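Local coordinates for G-protein alpha subunit Galpha7 (Naegleria fowleri, PDB 6NE6) that probably binds and hydrolyses GTP as the switching alpha subunit of a heterotrimeric G protein, relaying signals from membrane receptors, at residues A80-G85 / A103-E108; D299-T304 / E316-D321. All blocks are in the same frame, centred on the assembly; numbering follows the deposited sequence. Where two conformers were deposited one is given.

Contact 1 (A80-G85 / A103-E108). With EDO (1,2-ethanediol), chain J.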
loop_
_atom_site.group_PDB
_atom_site.type_symbol
_atom_site.label_atom_id
_atom_site.label_comp_id
_atom_site.label_asym_id
_atom_site.label_seq_id
_atom_site.Cartn_x
_atom_site.Cartn_y
_atom_site.Cartn_z
ATOM N N ALA A 80 -3.145 -14.799 -24.158
ATOM C CA ALA A 80 -2.037 -14.254 -23.387
ATOM C C ALA A 80 -1.145 -13.375 -24.254
ATOM O O ALA A 80 -0.692 -12.312 -23.806
ATOM C CB ALA A 80 -1.234 -15.393 -22.756
ATOM N N GLU A 81 -0.875 -13.803 -25.493
ATOM C CA GLU A 81 -0.081 -12.977 -26.402
ATOM C C GLU A 81 -0.773 -11.648 -26.687
ATOM O O GLU A 81 -0.119 -10.601 -26.754
ATOM C CB GLU A 81 0.193 -13.732 -27.704
ATOM C CG GLU A 81 1.157 -14.887 -27.559
ATOM C CD GLU A 81 1.802 -15.268 -28.880
ATOM O OE1 GLU A 81 2.905 -14.758 -29.174
ATOM O OE2 GLU A 81 1.197 -16.064 -29.629
ATOM N N LYS A 82 -2.098 -11.666 -26.859
ATOM C CA LYS A 82 -2.832 -10.420 -27.071
ATOM C C LYS A 82 -2.662 -9.474 -25.885
ATOM O O LYS A 82 -2.396 -8.279 -26.063
ATOM C CB LYS A 82 -4.317 -10.709 -27.316
ATOM C CG LYS A 82 -5.208 -9.472 -27.152
ATOM C CD LYS A 82 -6.702 -9.806 -27.142
ATOM C CE LYS A 82 -7.541 -8.549 -26.874
ATOM N NZ LYS A 82 -9.015 -8.767 -26.980
ATOM N N ILE A 83 -2.801 -10.004 -24.664
ATOM C CA ILE A 83 -2.697 -9.155 -23.484
ATOM C C ILE A 83 -1.285 -8.603 -23.343
ATOM O O ILE A 83 -1.104 -7.420 -23.019
ATOM C CB ILE A 83 -3.157 -9.931 -22.234
ATOM C CG1 ILE A 83 -4.693 -10.007 -22.223
ATOM C CG2 ILE A 83 -2.598 -9.289 -20.971
ATOM C CD1 ILE A 83 -5.290 -11.241 -21.537
ATOM N N GLU A 84 -0.267 -9.435 -23.590
ATOM C CA GLU A 84 1.117 -8.968 -23.589
ATOM C C GLU A 84 1.303 -7.775 -24.513
ATOM O O GLU A 84 1.924 -6.771 -24.139
ATOM C CB GLU A 84 2.053 -10.090 -24.029
ATOM C CG GLU A 84 2.302 -11.170 -23.014
ATOM C CD GLU A 84 3.457 -12.056 -23.431
ATOM O OE1 GLU A 84 3.404 -12.607 -24.549
ATOM O OE2 GLU A 84 4.430 -12.170 -22.663
ATOM N N GLY A 85 0.803 -7.887 -25.746
ATOM C CA GLY A 85 0.938 -6.795 -26.695
ATOM C C GLY A 85 0.249 -5.529 -26.226
ATOM O O GLY A 85 0.777 -4.425 -26.389
ATOM N N ALA A 103 -11.829 -7.292 -21.172
ATOM C CA ALA A 103 -12.272 -7.742 -19.859
ATOM C C ALA A 103 -12.598 -9.225 -19.881
ATOM O O ALA A 103 -12.203 -9.971 -18.975
ATOM C CB ALA A 103 -13.496 -6.937 -19.422
ATOM N N GLN A 104 -13.296 -9.673 -20.924
ATOM C CA GLN A 104 -13.629 -11.090 -21.028
ATOM C C GLN A 104 -12.371 -11.934 -21.202
ATOM O O GLN A 104 -12.265 -13.020 -20.621
ATOM C CB GLN A 104 -14.609 -11.315 -22.179
ATOM C CG GLN A 104 -15.988 -10.649 -21.982
ATOM C CD GLN A 104 -16.893 -10.797 -23.194
ATOM O OE1 GLN A 104 -17.418 -11.880 -23.458
ATOM N NE2 GLN A 104 -17.083 -9.703 -23.943
ATOM N N ASP A 105 -11.393 -11.433 -21.970
ATOM C CA ASP A 105 -10.146 -12.173 -22.154
ATOM C C ASP A 105 -9.375 -12.305 -20.842
ATOM O O ASP A 105 -8.841 -13.372 -20.533
ATOM C CB ASP A 105 -9.267 -11.499 -23.211
ATOM C CG ASP A 105 -9.767 -11.715 -24.637
ATOM O OD1 ASP A 105 -10.495 -12.700 -24.904
ATOM O OD2 ASP A 105 -9.409 -10.887 -25.503
ATOM N N ILE A 106 -9.300 -11.230 -20.060
ATOM C CA ILE A 106 -8.564 -11.311 -18.803
ATOM C C ILE A 106 -9.271 -12.254 -17.839
ATOM O O ILE A 106 -8.624 -13.055 -17.156
ATOM C CB ILE A 106 -8.370 -9.908 -18.206
ATOM C CG1 ILE A 106 -7.441 -9.084 -19.111
ATOM C CG2 ILE A 106 -7.818 -10.006 -16.775
ATOM C CD1 ILE A 106 -7.391 -7.588 -18.772
ATOM N N ALA A 107 -10.608 -12.181 -17.771
ATOM C CA ALA A 107 -11.356 -13.094 -16.905
ATOM C C ALA A 107 -11.162 -14.546 -17.322
ATOM O O ALA A 107 -11.071 -15.441 -16.469
ATOM C CB ALA A 107 -12.840 -12.735 -16.912
ATOM N N GLU A 108 -11.107 -14.807 -18.630
ATOM C CA GLU A 108 -10.861 -16.174 -19.067
ATOM C C GLU A 108 -9.449 -16.618 -18.686
ATOM O O GLU A 108 -9.253 -17.745 -18.207
ATOM C CB GLU A 108 -11.112 -16.291 -20.576
ATOM C CG GLU A 108 -11.218 -17.709 -21.100
ATOM C CD GLU A 108 -12.379 -18.514 -20.507
ATOM O OE1 GLU A 108 -13.480 -17.952 -20.248
ATOM O OE2 GLU A 108 -12.188 -19.723 -20.294
HETATM C C1 EDO J . 2.191 -15.542 -24.098
HETATM O O1 EDO J . 3.106 -15.051 -25.087
HETATM C C2 EDO J . 1.965 -17.032 -24.314
HETATM O O2 EDO J . 3.202 -17.667 -24.657
#
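Lys82 reaches across from helix 74-89 to Asp105 of helix 100-109, and its NZ lies 2.6 Å from Asp105 OD2, a short salt bridge that is also a hydrogen bond. The ammonium meets OD2 almost in line with the carboxylate's C-O bond, and the lysine uses this oxygen and not the other: Lys82 NZ stays 4.7 Å from Asp105 OD1. The lysine chain arrives at about a right angle to the aspartate. Its CG stands opposite the backbone N (chi1 164°) and every later torsion is near 180°, which carries NZ straight outward over the gap; CD and CE also brush OD2, each at 3.3 Å. Beside the charged pair, one residue further along each helix, Ile83 CD1 comes to 3.9 Å from Ile106 CG1 at a slant, but in one of two alternative positions of Ile83, so this contact is less certain than the salt bridge.

The second shell fixes the acid from its other oxygen, since Asp105 OD1 forms a salt bridge with Arg79, one helical turn before Lys82. Two cations of the same helix thus share one carboxylate, which would be expected to favour its ionised form. Ile83 also packs on Leu54 and Ile61 of helix 39-66, while Trp98 lies against Ile106. On another side of helix 74-89, a 1,2-ethanediol, probably from the crystallisation liquor, has its O1 2.5 Å from Glu84 OE1; Lys65 binds both this molecule and Glu84.

With 10.4 Å between the segment axes and a crossing of -122°, a single isoleucine pair and a salt bridge at its margin span the wide gap, and Leu102 and Leu109 of helix 100-109 add to the packing on Ile83, within the all-helical domain characteristic of heterotrimeric G-protein alpha subunits.

Contact 2 (D299-T304 / E316-D321)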
loop_
_atom_site.group_PDB
_atom_site.type_symbol
_atom_site.label_atom_id
_atom_site.label_comp_id
_atom_site.label_asym_id
_atom_site.label_seq_id
_atom_site.Cartn_x
_atom_site.Cartn_y
_atom_site.Cartn_z
ATOM N N ASP A 299 6.122 5.020 19.756
ATOM C CA ASP A 299 5.474 3.723 19.932
ATOM C C ASP A 299 5.495 2.980 18.596
ATOM O O ASP A 299 5.846 3.539 17.556
ATOM C CB ASP A 299 4.048 3.913 20.466
ATOM C CG ASP A 299 3.610 2.794 21.399
ATOM O OD1 ASP A 299 4.219 1.700 21.381
ATOM O OD2 ASP A 299 2.641 3.020 22.145
ATOM N N VAL A 300 5.098 1.705 18.637
ATOM C CA VAL A 300 5.000 0.856 17.451
ATOM C C VAL A 300 3.619 0.216 17.450
ATOM O O VAL A 300 3.175 -0.293 18.483
ATOM C CB VAL A 300 6.091 -0.235 17.419
ATOM C CG1 VAL A 300 5.884 -1.149 16.227
ATOM C CG2 VAL A 300 7.492 0.378 17.382
ATOM N N PHE A 301 2.929 0.263 16.305
ATOM C CA PHE A 301 1.575 -0.271 16.188
ATOM C C PHE A 301 1.489 -1.201 14.990
ATOM O O PHE A 301 2.043 -0.908 13.924
ATOM C CB PHE A 301 0.507 0.839 16.011
ATOM C CG PHE A 301 0.342 1.743 17.201
ATOM C CD1 PHE A 301 -0.592 1.454 18.187
ATOM C CD2 PHE A 301 1.097 2.898 17.322
ATOM C CE1 PHE A 301 -0.752 2.298 19.288
ATOM C CE2 PHE A 301 0.930 3.746 18.418
ATOM C CZ PHE A 301 0.020 3.443 19.394
ATOM N N PHE A 302 0.778 -2.317 15.158
ATOM C CA PHE A 302 0.395 -3.144 14.025
ATOM C C PHE A 302 -0.935 -2.635 13.502
ATOM O O PHE A 302 -1.809 -2.257 14.286
ATOM C CB PHE A 302 0.253 -4.614 14.434
ATOM C CG PHE A 302 1.525 -5.231 14.937
ATOM C CD1 PHE A 302 2.525 -5.602 14.048
ATOM C CD2 PHE A 302 1.721 -5.439 16.290
ATOM C CE1 PHE A 302 3.687 -6.184 14.497
ATOM C CE2 PHE A 302 2.895 -6.015 16.750
ATOM C CZ PHE A 302 3.877 -6.384 15.846
ATOM N N VAL A 303 -1.116 -2.659 12.180
ATOM C CA VAL A 303 -2.368 -2.172 11.608
ATOM C C VAL A 303 -2.655 -2.885 10.292
ATOM O O VAL A 303 -1.758 -3.406 9.628
ATOM C CB VAL A 303 -2.333 -0.634 11.417
ATOM C CG1 VAL A 303 -1.372 -0.247 10.324
ATOM C CG2 VAL A 303 -3.735 -0.090 11.137
ATOM N N THR A 304 -3.936 -2.947 9.936
ATOM C CA THR A 304 -4.353 -3.364 8.602
ATOM C C THR A 304 -5.158 -2.202 8.043
ATOM O O THR A 304 -6.327 -2.034 8.390
ATOM C CB THR A 304 -5.168 -4.650 8.638
ATOM O OG1 THR A 304 -4.368 -5.692 9.205
ATOM C CG2 THR A 304 -5.568 -5.058 7.217
ATOM N N GLU A 316 -6.957 6.313 16.608
ATOM C CA GLU A 316 -7.418 6.910 17.855
ATOM C C GLU A 316 -6.399 6.708 18.970
ATOM O O GLU A 316 -6.200 7.599 19.805
ATOM C CB GLU A 316 -8.774 6.319 18.251
ATOM N N GLN A 317 -5.754 5.538 19.015
ATOM C CA GLN A 317 -4.692 5.334 19.992
ATOM C C GLN A 317 -3.546 6.307 19.750
ATOM O O GLN A 317 -3.002 6.902 20.695
ATOM C CB GLN A 317 -4.167 3.904 19.925
ATOM C CG GLN A 317 -5.106 2.819 20.383
ATOM C CD GLN A 317 -4.462 1.460 20.191
ATOM O OE1 GLN A 317 -4.619 0.835 19.149
ATOM N NE2 GLN A 317 -3.689 1.025 21.178
ATOM N N ILE A 318 -3.174 6.485 18.485
ATOM C CA ILE A 318 -2.082 7.388 18.139
ATOM C C ILE A 318 -2.446 8.825 18.490
ATOM O O ILE A 318 -1.666 9.531 19.135
ATOM C CB ILE A 318 -1.719 7.238 16.653
ATOM C CG1 ILE A 318 -1.164 5.830 16.392
ATOM C CG2 ILE A 318 -0.741 8.325 16.248
ATOM C CD1 ILE A 318 -0.951 5.520 14.918
ATOM N N THR A 319 -3.640 9.282 18.087
ATOM C CA THR A 319 -3.965 10.681 18.356
ATOM C C THR A 319 -4.135 10.933 19.848
ATOM O O THR A 319 -3.753 12.002 20.341
ATOM C CB THR A 319 -5.208 11.129 17.580
ATOM O OG1 THR A 319 -6.315 10.290 17.905
ATOM C CG2 THR A 319 -4.943 11.044 16.072
ATOM N N SER A 320 -4.655 9.956 20.590
ATOM C CA SER A 320 -4.721 10.114 22.036
ATOM C C SER A 320 -3.331 10.242 22.626
ATOM O O SER A 320 -3.094 11.073 23.511
ATOM C CB SER A 320 -5.453 8.932 22.675
ATOM O OG SER A 320 -6.813 8.922 22.295
ATOM N N ASP A 321 -2.388 9.443 22.133
ATOM C CA ASP A 321 -1.039 9.525 22.670
ATOM C C ASP A 321 -0.374 10.842 22.298
ATOM O O ASP A 321 0.361 11.420 23.110
ATOM C CB ASP A 321 -0.201 8.353 22.182
ATOM C CG ASP A 321 1.151 8.326 22.838
ATOM O OD1 ASP A 321 1.202 8.158 24.073
ATOM O OD2 ASP A 321 2.156 8.514 22.134
#
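Phe301 and Ile318 meet because both first torsions set the leading carbon opposite the carbonyl carbon: Phe301 CB points toward the helix and chi1, -66°, lays the ring alongside Ile318, whose CG1 is turned the same way, which swings it over the ring although CB itself is not aimed at the strand. The result is a CH-pi contact. Ile318 CG1 sits over one face of the ring, 4.0 Å from the centroid and 27° off the normal. The offset favours one side of the ring, with CG1 3.6 Å from Phe301 CE2, and the two side chains run past each other in opposite directions.

Gln317 meets the ring's edge. Its NE2 lies in the ring plane, 3.7 Å from Phe301 CE1, while the amide stands 83° to the ring; Gln317 CB is 3.8 Å from Phe301 CE1. No hydrogen bond links the segments here, and the polar end of Gln317 is engaged through OE1 with Arg314, one turn earlier on its helix.

Phe301 also touches Tyr244, and Ile318 touches Leu246, both on strand 242-248, to which strand 297-302 is hydrogen-bonded as one of the two outermost strands. Asp321 continues the link by binding Arg298 and Tyr244. Helix 308-326 therefore packs on one face of the sheet, whereas Phe302 and Val300 meet helix 277-291.

Overall arrangement
Contact 1 and contact 2 lie on opposite sides of the chain's centre, their own centres 43 Å apart and their nearest atoms about 25 Å apart, so they do not touch and share no helix or strand. Contact 1 joins two helices and is partly buried, with charge at its margin and isoleucines inside. Contact 2 joins an edge strand to the C-terminal helix; two of its three touching residues are buried while Gln317 is exposed, and an aromatic ring dominates it, without a direct polar bond between its segments. The buried areas are similar, 173 and 181 Å². The difference goes with their places: one belongs to the helical domain, the other to the sheet-based, Ras-like GTPase domain.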